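Local atomic coordinates of 2-keto acid:ferredoxin oxidoreductase subunit alpha (PDB entry 1YD7), a protein that probably serves as the alpha chain of a heterotetrameric enzyme that oxidises 2-oxoglutarate to succinyl-CoA and carbon dioxide, passing the electrons to ferredoxin. Residues D21-G25 / D26-A30; I81-W85 / A86-A90; Y197-P201 / D202-I206. All coordinates share one frame; numbering follows the deposited sequence.

Interaction 1: D21-G25 / D26-A30; sequences DFIQG and DEAIA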
ATOM      1  N   ASP A  21       9.223   8.278 -14.895  1.00 29.03           N
ATOM      2  CA  ASP A  21      10.352   8.064 -14.050  1.00 31.08           C
ATOM      3  C   ASP A  21      10.604   6.582 -14.089  1.00 29.99           C
ATOM      4  O   ASP A  21       9.668   5.783 -14.188  1.00 29.75           O
ATOM      5  CB  ASP A  21      10.052   8.497 -12.613  1.00 35.66           C
ATOM      6  CG  ASP A  21      11.303   8.931 -11.848  1.00 36.86           C
ATOM      7  OD1 ASP A  21      12.453   8.663 -12.303  1.00 36.86           O
ATOM      8  OD2 ASP A  21      11.124   9.589 -10.806  1.00 32.30           O
ATOM      9  N   PHE A  22      11.871   6.234 -13.949  1.00 31.91           N
ATOM     10  CA  PHE A  22      12.354   4.891 -14.146  1.00 33.11           C
ATOM     11  C   PHE A  22      12.536   4.371 -12.737  1.00 32.07           C
ATOM     12  O   PHE A  22      13.494   4.745 -12.052  1.00 29.13           O
ATOM     13  CB  PHE A  22      13.676   4.969 -14.951  1.00 34.63           C
ATOM     14  CG  PHE A  22      14.256   3.640 -15.349  1.00 35.05           C
ATOM     15  CD1 PHE A  22      13.463   2.655 -15.924  1.00 36.11           C
ATOM     16  CD2 PHE A  22      15.626   3.389 -15.189  1.00 34.13           C
ATOM     17  CE1 PHE A  22      14.001   1.423 -16.305  1.00 35.32           C
ATOM     18  CE2 PHE A  22      16.172   2.185 -15.582  1.00 35.28           C
ATOM     19  CZ  PHE A  22      15.362   1.195 -16.151  1.00 35.25           C
ATOM     20  N   ILE A  23      11.603   3.527 -12.289  1.00 31.60           N
ATOM     21  CA  ILE A  23      11.490   3.219 -10.859  1.00 30.07           C
ATOM     22  C   ILE A  23      11.245   1.762 -10.666  1.00 26.21           C
ATOM     23  O   ILE A  23      10.887   1.080 -11.605  1.00 23.83           O
ATOM     24  CB  ILE A  23      10.362   4.026 -10.165  1.00 29.59           C
ATOM     25  CG1 ILE A  23       8.998   3.719 -10.784  1.00 31.98           C
ATOM     26  CG2 ILE A  23      10.626   5.515 -10.269  1.00 30.11           C
ATOM     27  CD1 ILE A  23       7.867   4.424 -10.109  1.00 32.56           C
ATOM     28  N   GLN A  24      11.452   1.290  -9.440  1.00 21.33           N
ATOM     29  CA  GLN A  24      11.213  -0.105  -9.120  1.00 26.36           C
ATOM     30  C   GLN A  24       9.790  -0.302  -8.589  1.00 26.56           C
ATOM     31  O   GLN A  24       9.091   0.676  -8.304  1.00 20.95           O
ATOM     32  CB  GLN A  24      12.245  -0.598  -8.112  1.00 30.96           C
ATOM     33  CG  GLN A  24      13.659  -0.722  -8.718  1.00 32.24           C
ATOM     34  CD  GLN A  24      14.675  -1.170  -7.717  1.00 30.99           C
ATOM     35  OE1 GLN A  24      14.969  -0.461  -6.766  1.00 31.59           O
ATOM     36  NE2 GLN A  24      15.204  -2.363  -7.910  1.00 33.47           N
ATOM     37  N   GLY A  25       9.376  -1.570  -8.507  1.00 25.54           N
ATOM     38  CA  GLY A  25       8.026  -1.944  -8.169  1.00 28.90           C
ATOM     39  C   GLY A  25       7.595  -1.432  -6.792  1.00 30.29           C
ATOM     40  O   GLY A  25       6.479  -0.928  -6.655  1.00 33.38           O
ATOM     41  N   ASP A  26       8.474  -1.548  -5.793  1.00 25.45           N
ATOM     42  CA  ASP A  26       8.198  -1.056  -4.446  1.00 28.86           C
ATOM     43  C   ASP A  26       7.956   0.453  -4.381  1.00 31.35           C
ATOM     44  O   ASP A  26       7.068   0.924  -3.645  1.00 29.39           O
ATOM     45  CB  ASP A  26       9.324  -1.438  -3.491  1.00 31.51           C
ATOM     46  CG  ASP A  26       9.277  -2.883  -3.108  1.00 33.57           C
ATOM     47  OD1 ASP A  26       8.168  -3.460  -3.168  1.00 28.99           O
ATOM     48  OD2 ASP A  26      10.345  -3.450  -2.766  1.00 37.17           O
ATOM     49  N   GLU A  27       8.749   1.192  -5.154  1.00 30.11           N
ATOM     50  CA  GLU A  27       8.650   2.642  -5.271  1.00 25.10           C
ATOM     51  C   GLU A  27       7.381   3.040  -5.962  1.00 23.37           C
ATOM     52  O   GLU A  27       6.823   4.082  -5.667  1.00 29.52           O
ATOM     53  CB  GLU A  27       9.850   3.179  -6.066  1.00 27.01           C
ATOM     54  CG  GLU A  27       9.849   4.704  -6.309  1.00 26.57           C
ATOM     55  CD  GLU A  27      10.115   5.541  -5.044  1.00 26.59           C
ATOM     56  OE1 GLU A  27      10.615   5.005  -4.016  1.00 28.78           O
ATOM     57  OE2 GLU A  27       9.870   6.765  -5.114  1.00 24.38           O
ATOM     58  N   ALA A  28       6.944   2.236  -6.919  1.00 26.96           N
ATOM     59  CA  ALA A  28       5.673   2.442  -7.582  1.00 24.18           C
ATOM     60  C   ALA A  28       4.505   2.254  -6.602  1.00 23.84           C
ATOM     61  O   ALA A  28       3.587   3.056  -6.592  1.00 22.98           O
ATOM     62  CB  ALA A  28       5.524   1.487  -8.755  1.00 26.68           C
ATOM     63  N   ILE A  29       4.552   1.187  -5.811  1.00 22.05           N
ATOM     64  CA  ILE A  29       3.585   0.968  -4.720  1.00 26.63           C
ATOM     65  C   ILE A  29       3.491   2.184  -3.773  1.00 25.84           C
ATOM     66  O   ILE A  29       2.419   2.757  -3.604  1.00 28.82           O
ATOM     67  CB  ILE A  29       3.907  -0.334  -3.940  1.00 26.68           C
ATOM     68  CG1 ILE A  29       3.767  -1.542  -4.856  1.00 23.63           C
ATOM     69  CG2 ILE A  29       3.007  -0.485  -2.735  1.00 31.04           C
ATOM     70  CD1 ILE A  29       4.136  -2.888  -4.198  1.00 27.87           C
ATOM     71  N   ALA A  30       4.621   2.626  -3.240  1.00 27.47           N
ATOM     72  CA  ALA A  30       4.671   3.797  -2.364  1.00 28.16           C
ATOM     73  C   ALA A  30       4.119   5.090  -2.975  1.00 30.99           C
ATOM     74  O   ALA A  30       3.342   5.819  -2.350  1.00 29.77           O
ATOM     75  CB  ALA A  30       6.109   4.022  -1.889  1.00 29.33           C
TER

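Interaction 2: I81-W85 / A86-A90; sequences IGASW and AGAKA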
ATOM      1  N   ILE A  81      -5.979  -1.002  11.190  1.00 28.75           N
ATOM      2  CA  ILE A  81      -7.447  -1.088  11.449  1.00 29.28           C
ATOM      3  C   ILE A  81      -7.968   0.074  12.318  1.00 28.01           C
ATOM      4  O   ILE A  81      -8.951   0.735  11.947  1.00 26.43           O
ATOM      5  CB  ILE A  81      -7.848  -2.488  12.063  1.00 32.01           C
ATOM      6  CG1 ILE A  81      -7.636  -3.608  11.036  1.00 35.50           C
ATOM      7  CG2 ILE A  81      -9.338  -2.519  12.537  1.00 31.83           C
ATOM      8  CD1 ILE A  81      -7.675  -5.026  11.647  1.00 35.09           C
ATOM      9  N   GLY A  82      -7.284   0.362  13.433  1.00 29.01           N
ATOM     10  CA  GLY A  82      -7.677   1.470  14.325  1.00 26.37           C
ATOM     11  C   GLY A  82      -7.565   2.837  13.667  1.00 26.29           C
ATOM     12  O   GLY A  82      -8.462   3.670  13.775  1.00 26.44           O
ATOM     13  N   ALA A  83      -6.468   3.057  12.951  1.00 24.34           N
ATOM     14  CA  ALA A  83      -6.313   4.268  12.162  1.00 22.51           C
ATOM     15  C   ALA A  83      -7.429   4.434  11.166  1.00 20.86           C
ATOM     16  O   ALA A  83      -7.924   5.540  10.990  1.00 21.51           O
ATOM     17  CB  ALA A  83      -4.945   4.252  11.422  1.00 25.00           C
ATOM     18  N   SER A  84      -7.785   3.353  10.454  1.00 24.96           N
ATOM     19  CA  SER A  84      -8.887   3.412   9.467  1.00 27.79           C
ATOM     20  C   SER A  84     -10.231   3.800  10.110  1.00 28.00           C
ATOM     21  O   SER A  84     -10.958   4.678   9.633  1.00 23.87           O
ATOM     22  CB  SER A  84      -9.083   2.060   8.756  1.00 27.84           C
ATOM     23  OG  SER A  84     -10.180   2.155   7.857  1.00 23.20           O
ATOM     24  N   TRP A  85     -10.571   3.132  11.190  1.00 29.98           N
ATOM     25  CA  TRP A  85     -11.812   3.488  11.906  1.00 32.64           C
ATOM     26  C   TRP A  85     -11.787   4.912  12.412  1.00 32.15           C
ATOM     27  O   TRP A  85     -12.810   5.591  12.464  1.00 31.53           O
ATOM     28  CB  TRP A  85     -12.036   2.532  13.045  1.00 36.33           C
ATOM     29  CG  TRP A  85     -12.560   1.240  12.572  1.00 36.91           C
ATOM     30  CD1 TRP A  85     -11.913   0.057  12.556  1.00 38.19           C
ATOM     31  CD2 TRP A  85     -13.876   0.992  12.062  1.00 39.27           C
ATOM     32  NE1 TRP A  85     -12.737  -0.924  12.069  1.00 38.95           N
ATOM     33  CE2 TRP A  85     -13.951  -0.372  11.759  1.00 39.27           C
ATOM     34  CE3 TRP A  85     -15.005   1.798  11.842  1.00 40.97           C
ATOM     35  CZ2 TRP A  85     -15.112  -0.964  11.237  1.00 41.07           C
ATOM     36  CZ3 TRP A  85     -16.155   1.214  11.315  1.00 39.36           C
ATOM     37  CH2 TRP A  85     -16.198  -0.148  11.020  1.00 39.19           C
ATOM     38  N   ALA A  86     -10.591   5.389  12.729  1.00 31.26           N
ATOM     39  CA  ALA A  86     -10.431   6.760  13.121  1.00 30.10           C
ATOM     40  C   ALA A  86     -10.465   7.707  11.924  1.00 30.78           C
ATOM     41  O   ALA A  86     -10.373   8.911  12.108  1.00 29.18           O
ATOM     42  CB  ALA A  86      -9.125   6.919  13.938  1.00 33.69           C
ATOM     43  N   GLY A  87     -10.618   7.191  10.696  1.00 31.67           N
ATOM     44  CA  GLY A  87     -10.827   8.054   9.526  1.00 29.93           C
ATOM     45  C   GLY A  87      -9.668   8.190   8.523  1.00 31.08           C
ATOM     46  O   GLY A  87      -9.785   8.934   7.558  1.00 28.97           O
ATOM     47  N   ALA A  88      -8.577   7.456   8.723  1.00 30.73           N
ATOM     48  CA  ALA A  88      -7.408   7.500   7.833  1.00 32.66           C
ATOM     49  C   ALA A  88      -7.514   6.491   6.675  1.00 29.66           C
ATOM     50  O   ALA A  88      -8.150   5.435   6.811  1.00 22.05           O
ATOM     51  CB  ALA A  88      -6.136   7.174   8.656  1.00 35.39           C
ATOM     52  N   LYS A  89      -6.867   6.797   5.549  1.00 31.35           N
ATOM     53  CA  LYS A  89      -6.568   5.747   4.545  1.00 29.66           C
ATOM     54  C   LYS A  89      -5.291   5.053   4.970  1.00 24.63           C
ATOM     55  O   LYS A  89      -4.244   5.684   5.044  1.00 25.05           O
ATOM     56  CB  LYS A  89      -6.390   6.329   3.165  1.00 31.53           C
ATOM     57  CG  LYS A  89      -7.652   6.768   2.494  1.00 34.38           C
ATOM     58  CD  LYS A  89      -7.399   6.883   0.965  1.00 34.33           C
ATOM     59  CE  LYS A  89      -8.585   7.441   0.255  1.00 34.07           C
ATOM     60  NZ  LYS A  89      -8.405   7.430  -1.187  1.00 33.32           N
ATOM     61  N   ALA A  90      -5.388   3.764   5.270  1.00 25.81           N
ATOM     62  CA  ALA A  90      -4.346   3.035   5.986  1.00 26.19           C
ATOM     63  C   ALA A  90      -3.890   1.830   5.206  1.00 30.16           C
ATOM     64  O   ALA A  90      -4.675   1.249   4.429  1.00 30.09           O
ATOM     65  CB  ALA A  90      -4.855   2.567   7.350  1.00 26.87           C
TER

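Interaction 3: Y197-P201 / D202-I206; sequences YIPNP and DEIEI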
ATOM      1  N   TYR A 197       4.904   6.510 -16.492  1.00 33.38           N
ATOM      2  CA  TYR A 197       4.274   7.790 -16.301  1.00 34.83           C
ATOM      3  C   TYR A 197       3.555   7.837 -14.929  1.00 33.20           C
ATOM      4  O   TYR A 197       2.667   7.034 -14.635  1.00 33.75           O
ATOM      5  CB  TYR A 197       3.298   8.078 -17.459  1.00 33.05           C
ATOM      6  CG  TYR A 197       2.636   9.411 -17.281  1.00 32.67           C
ATOM      7  CD1 TYR A 197       3.350  10.582 -17.462  1.00 30.53           C
ATOM      8  CD2 TYR A 197       1.313   9.505 -16.861  1.00 30.59           C
ATOM      9  CE1 TYR A 197       2.763  11.820 -17.246  1.00 31.87           C
ATOM     10  CE2 TYR A 197       0.711  10.756 -16.668  1.00 30.41           C
ATOM     11  CZ  TYR A 197       1.437  11.901 -16.849  1.00 31.31           C
ATOM     12  OH  TYR A 197       0.863  13.157 -16.632  1.00 32.52           O
ATOM     13  N   ILE A 198       3.989   8.779 -14.100  1.00 34.77           N
ATOM     14  CA  ILE A 198       3.439   9.011 -12.775  1.00 32.35           C
ATOM     15  C   ILE A 198       2.494  10.187 -12.920  1.00 32.00           C
ATOM     16  O   ILE A 198       2.957  11.305 -13.090  1.00 32.38           O
ATOM     17  CB  ILE A 198       4.518   9.415 -11.748  1.00 30.40           C
ATOM     18  CG1 ILE A 198       5.632   8.356 -11.657  1.00 30.24           C
ATOM     19  CG2 ILE A 198       3.853   9.673 -10.363  1.00 33.00           C
ATOM     20  CD1 ILE A 198       5.183   6.971 -11.193  1.00 32.64           C
ATOM     21  N   PRO A 199       1.172   9.942 -12.858  1.00 33.56           N
ATOM     22  CA  PRO A 199       0.231  11.003 -13.189  1.00 35.07           C
ATOM     23  C   PRO A 199       0.174  12.133 -12.166  1.00 34.98           C
ATOM     24  O   PRO A 199       0.580  11.963 -11.031  1.00 38.25           O
ATOM     25  CB  PRO A 199      -1.121  10.270 -13.251  1.00 37.69           C
ATOM     26  CG  PRO A 199      -0.791   8.794 -13.260  1.00 37.70           C
ATOM     27  CD  PRO A 199       0.475   8.694 -12.488  1.00 35.76           C
ATOM     28  N   ASN A 200      -0.292  13.294 -12.597  1.00 36.97           N
ATOM     29  CA  ASN A 200      -0.705  14.342 -11.675  1.00 41.69           C
ATOM     30  C   ASN A 200      -1.936  13.881 -10.891  1.00 42.20           C
ATOM     31  O   ASN A 200      -2.742  13.108 -11.406  1.00 39.99           O
ATOM     32  CB  ASN A 200      -1.051  15.629 -12.430  1.00 40.71           C
ATOM     33  CG  ASN A 200       0.162  16.295 -13.012  1.00 42.77           C
ATOM     34  OD1 ASN A 200       1.046  16.727 -12.274  1.00 43.65           O
ATOM     35  ND2 ASN A 200       0.223  16.381 -14.342  1.00 42.32           N
ATOM     36  N   PRO A 201      -2.088  14.360  -9.650  1.00 45.40           N
ATOM     37  CA  PRO A 201      -3.273  14.072  -8.847  1.00 46.08           C
ATOM     38  C   PRO A 201      -4.568  14.220  -9.642  1.00 47.89           C
ATOM     39  O   PRO A 201      -5.389  13.300  -9.674  1.00 46.79           O
ATOM     40  CB  PRO A 201      -3.196  15.130  -7.737  1.00 47.22           C
ATOM     41  CG  PRO A 201      -1.755  15.354  -7.547  1.00 46.58           C
ATOM     42  CD  PRO A 201      -1.129  15.217  -8.921  1.00 46.92           C
ATOM     43  N   ASP A 202      -4.720  15.360 -10.310  1.00 51.23           N
ATOM     44  CA  ASP A 202      -5.936  15.664 -11.072  1.00 55.17           C
ATOM     45  C   ASP A 202      -6.201  14.691 -12.230  1.00 55.10           C
ATOM     46  O   ASP A 202      -7.308  14.669 -12.762  1.00 57.61           O
ATOM     47  CB  ASP A 202      -5.924  17.118 -11.589  1.00 58.82           C
ATOM     48  CG  ASP A 202      -4.640  17.473 -12.345  1.00 62.67           C
ATOM     49  OD1 ASP A 202      -4.663  17.437 -13.593  1.00 61.41           O
ATOM     50  OD2 ASP A 202      -3.608  17.783 -11.684  1.00 66.15           O
ATOM     51  N   GLU A 203      -5.204  13.888 -12.604  1.00 50.37           N
ATOM     52  CA  GLU A 203      -5.382  12.837 -13.606  1.00 48.34           C
ATOM     53  C   GLU A 203      -5.852  11.505 -13.041  1.00 45.04           C
ATOM     54  O   GLU A 203      -6.138  10.592 -13.810  1.00 40.07           O
ATOM     55  CB  GLU A 203      -4.065  12.595 -14.353  1.00 49.32           C
ATOM     56  CG  GLU A 203      -3.638  13.784 -15.175  1.00 51.87           C
ATOM     57  CD  GLU A 203      -2.223  13.668 -15.682  1.00 52.61           C
ATOM     58  OE1 GLU A 203      -1.663  12.569 -15.643  1.00 54.51           O
ATOM     59  OE2 GLU A 203      -1.665  14.692 -16.104  1.00 56.95           O
ATOM     60  N   ILE A 204      -5.898  11.373 -11.713  1.00 44.85           N
ATOM     61  CA  ILE A 204      -6.245  10.092 -11.072  1.00 43.42           C
ATOM     62  C   ILE A 204      -7.626  10.118 -10.398  1.00 42.92           C
ATOM     63  O   ILE A 204      -7.909  10.983  -9.557  1.00 39.75           O
ATOM     64  CB  ILE A 204      -5.186   9.676 -10.007  1.00 43.08           C
ATOM     65  CG1 ILE A 204      -3.773   9.873 -10.555  1.00 43.52           C
ATOM     66  CG2 ILE A 204      -5.383   8.217  -9.594  1.00 41.61           C
ATOM     67  CD1 ILE A 204      -2.660   9.629  -9.564  1.00 41.08           C
ATOM     68  N   GLU A 205      -8.451   9.139 -10.759  1.00 43.80           N
ATOM     69  CA  GLU A 205      -9.741   8.908 -10.128  1.00 48.01           C
ATOM     70  C   GLU A 205      -9.553   8.229  -8.772  1.00 43.81           C
ATOM     71  O   GLU A 205      -9.149   7.067  -8.704  1.00 43.78           O
ATOM     72  CB  GLU A 205     -10.643   8.039 -11.033  1.00 52.40           C
ATOM     73  CG  GLU A 205     -12.179   8.222 -10.810  1.00 58.32           C
ATOM     74  CD  GLU A 205     -12.943   6.957 -10.348  1.00 61.36           C
ATOM     75  OE1 GLU A 205     -12.363   5.845 -10.293  1.00 64.15           O
ATOM     76  OE2 GLU A 205     -14.155   7.083 -10.045  1.00 62.88           O
ATOM     77  N   ILE A 206      -9.853   8.969  -7.703  1.00 40.04           N
ATOM     78  CA  ILE A 206      -9.855   8.439  -6.339  1.00 41.02           C
ATOM     79  C   ILE A 206     -11.287   8.300  -5.805  1.00 40.02           C
ATOM     80  O   ILE A 206     -12.053   9.246  -5.849  1.00 40.80           O
ATOM     81  CB  ILE A 206      -9.037   9.348  -5.388  1.00 41.20           C
ATOM     82  CG1 ILE A 206      -7.588   9.514  -5.879  1.00 39.11           C
ATOM     83  CG2 ILE A 206      -9.041   8.800  -3.982  1.00 43.87           C
ATOM     84  CD1 ILE A 206      -6.889   8.229  -6.161  1.00 39.10           C
TER

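Interaction 1: D21-G25 / D26-A30
Q24 and A28 meet through the backbone where strand 21-24 turns into helix 26-30, the axes of these two short segments making an angle of 104° and coming within 6.4 Å of each other. A28 N donates to Q24 O at 3.0 Å, and I29 N repeats the i to i+4 step onto G25 O at 3.0 Å. Q24 holds the N-cap position, so the last strand residue supplies the first helical acceptor. Its long side chain turns off from the helix, and NE2 is bonded to the carbonyl of H191. In the inside corner of this turn, which joins strand 19-24, paired antiparallel with strand 193-198, to helix 25-36, I23 provides the apolar filling. With CG1 between the backbone N and the carbonyl carbon (chi1 61°), I23 carries CD1 to within 4.0 Å of A28 CB; the small methyl of A28 also touches V160 and F164 of helix 160-177. I23 CB also meets E27 CG at 3.9 Å, the two side chains crossing at about a right angle. Beyond this methylene contact the E27 chain bends at chi2 (71°), and OE2 reaches the hydroxyl of Y59 and the guanidinium of R31, which also pairs with D21. D26, in the first turn, sends OD2 to the backbone N-H of E51, a bond that ties the helix start to the neighbouring loop.

Interaction 2: I81-W85 / A86-A90
Backbone hydrogen bonds do most of the work where G82, A83 and S84 hand over to A86, G87 and A88. A86 N reaches back to G82 O at 2.9 Å, an ordinary helical i to i+4 bond and the last of its kind here. Next, G87 N binds S84 O at 2.7 Å, the shorter 5→2 bond of the turn, while A88 N closes on A83 O at 3.0 Å, an i to i+5 (6→1) bond with a straighter N-H...O angle of 163°. With the positive phi of G87 (108°), this is a Schellman motif terminating helix 73-85. Glycine suits the turn because a CB at these backbone angles would be jammed against the carbonyl oxygen of A86. The reversal leads the chain by way of A88 and K89 into strand 90-95, within the parallel sheet of an alpha/beta domain that probably belongs to the thiamine diphosphate-binding family.

A weaker polar contact follows the turn: S84 CA offers its hydrogen to A88 O at 3.4 Å. The same A88 O and the carbonyl oxygen of S84 each accept a bond from the guanidinium of R209, so one arginine bridges the helix end and the outgoing chain. With OG anti to the backbone N (chi1 178°), the buried hydroxyl of S84 is placed to bond to the carbonyl of P115.

Between the two segments the apolar contacts are made by alanine methyl groups. A83 CB lies 4.2 Å from A88 CB and 4.4 Å from A90 CB, and both A83 and A90 also touch F40 of strand 40-43. Alanine fits these places, probably because the chain folds back closely against the final turn of the helix and short side chains let the two runs come together beside F40.

Interaction 3: Y197-P201 / D202-I206
D202 begins the second segment by laying its carboxylate beside N200, OD2 coming within 3.4 Å of N200 CB; CG sits between its own backbone N and carbonyl carbon (chi1 52°), which turns the acid back toward that residue. E203 then carries the polar centre of the contact. Its backbone N binds N200 O at 2.8 Å, and beyond CG its extended chain brings the carboxylate to the edge of the Y197 ring, the two planes 13° apart. There Y197 OH donates to the syn lone pair of E203 OE1 at 2.8 Å, while N200 ND2 approaches OE2 from above the carboxylate plane at 3.1 Å. N200 N adds a weak bond to OE1. This short 3-10 turn on the surface follows strand 193-198, and P201, its phi restricted by the ring and with no N-H to satisfy, suits its start. Replacing N200 by an alanine is likely to leave E203 OE2 without its amide partner, the carboxylate then held chiefly through OE1. I204 closes the turn, its N bonding P201 O at 2.9 Å. Its CG1 packs 3.8 Å from P199 CB, and both side chains touch helix 160-177, P199 at F164 and I204 at I168.

Interactions 1 and 3 are neighbours in the fold: strands 19-24 and 193-198 pair antiparallel, and although the centres of the two contacts lie about 15 Å apart, I23 CD1 packs against I198 CD1 at 3.9 Å. Both touch helix 160-177, and I198 and I204 also touch helix 25-36, to which segment 26-30 belongs. Interaction 2 lies on the other side of the chain's centre from interaction 1, about 25 Å away between centres and about 11 Å between nearest atoms. It reaches interaction 3 through K89, which touches I206 although the centres are about 23 Å apart. Segment 197-206 therefore touches both of the others. No cofactor or substrate site is identified at any of the three.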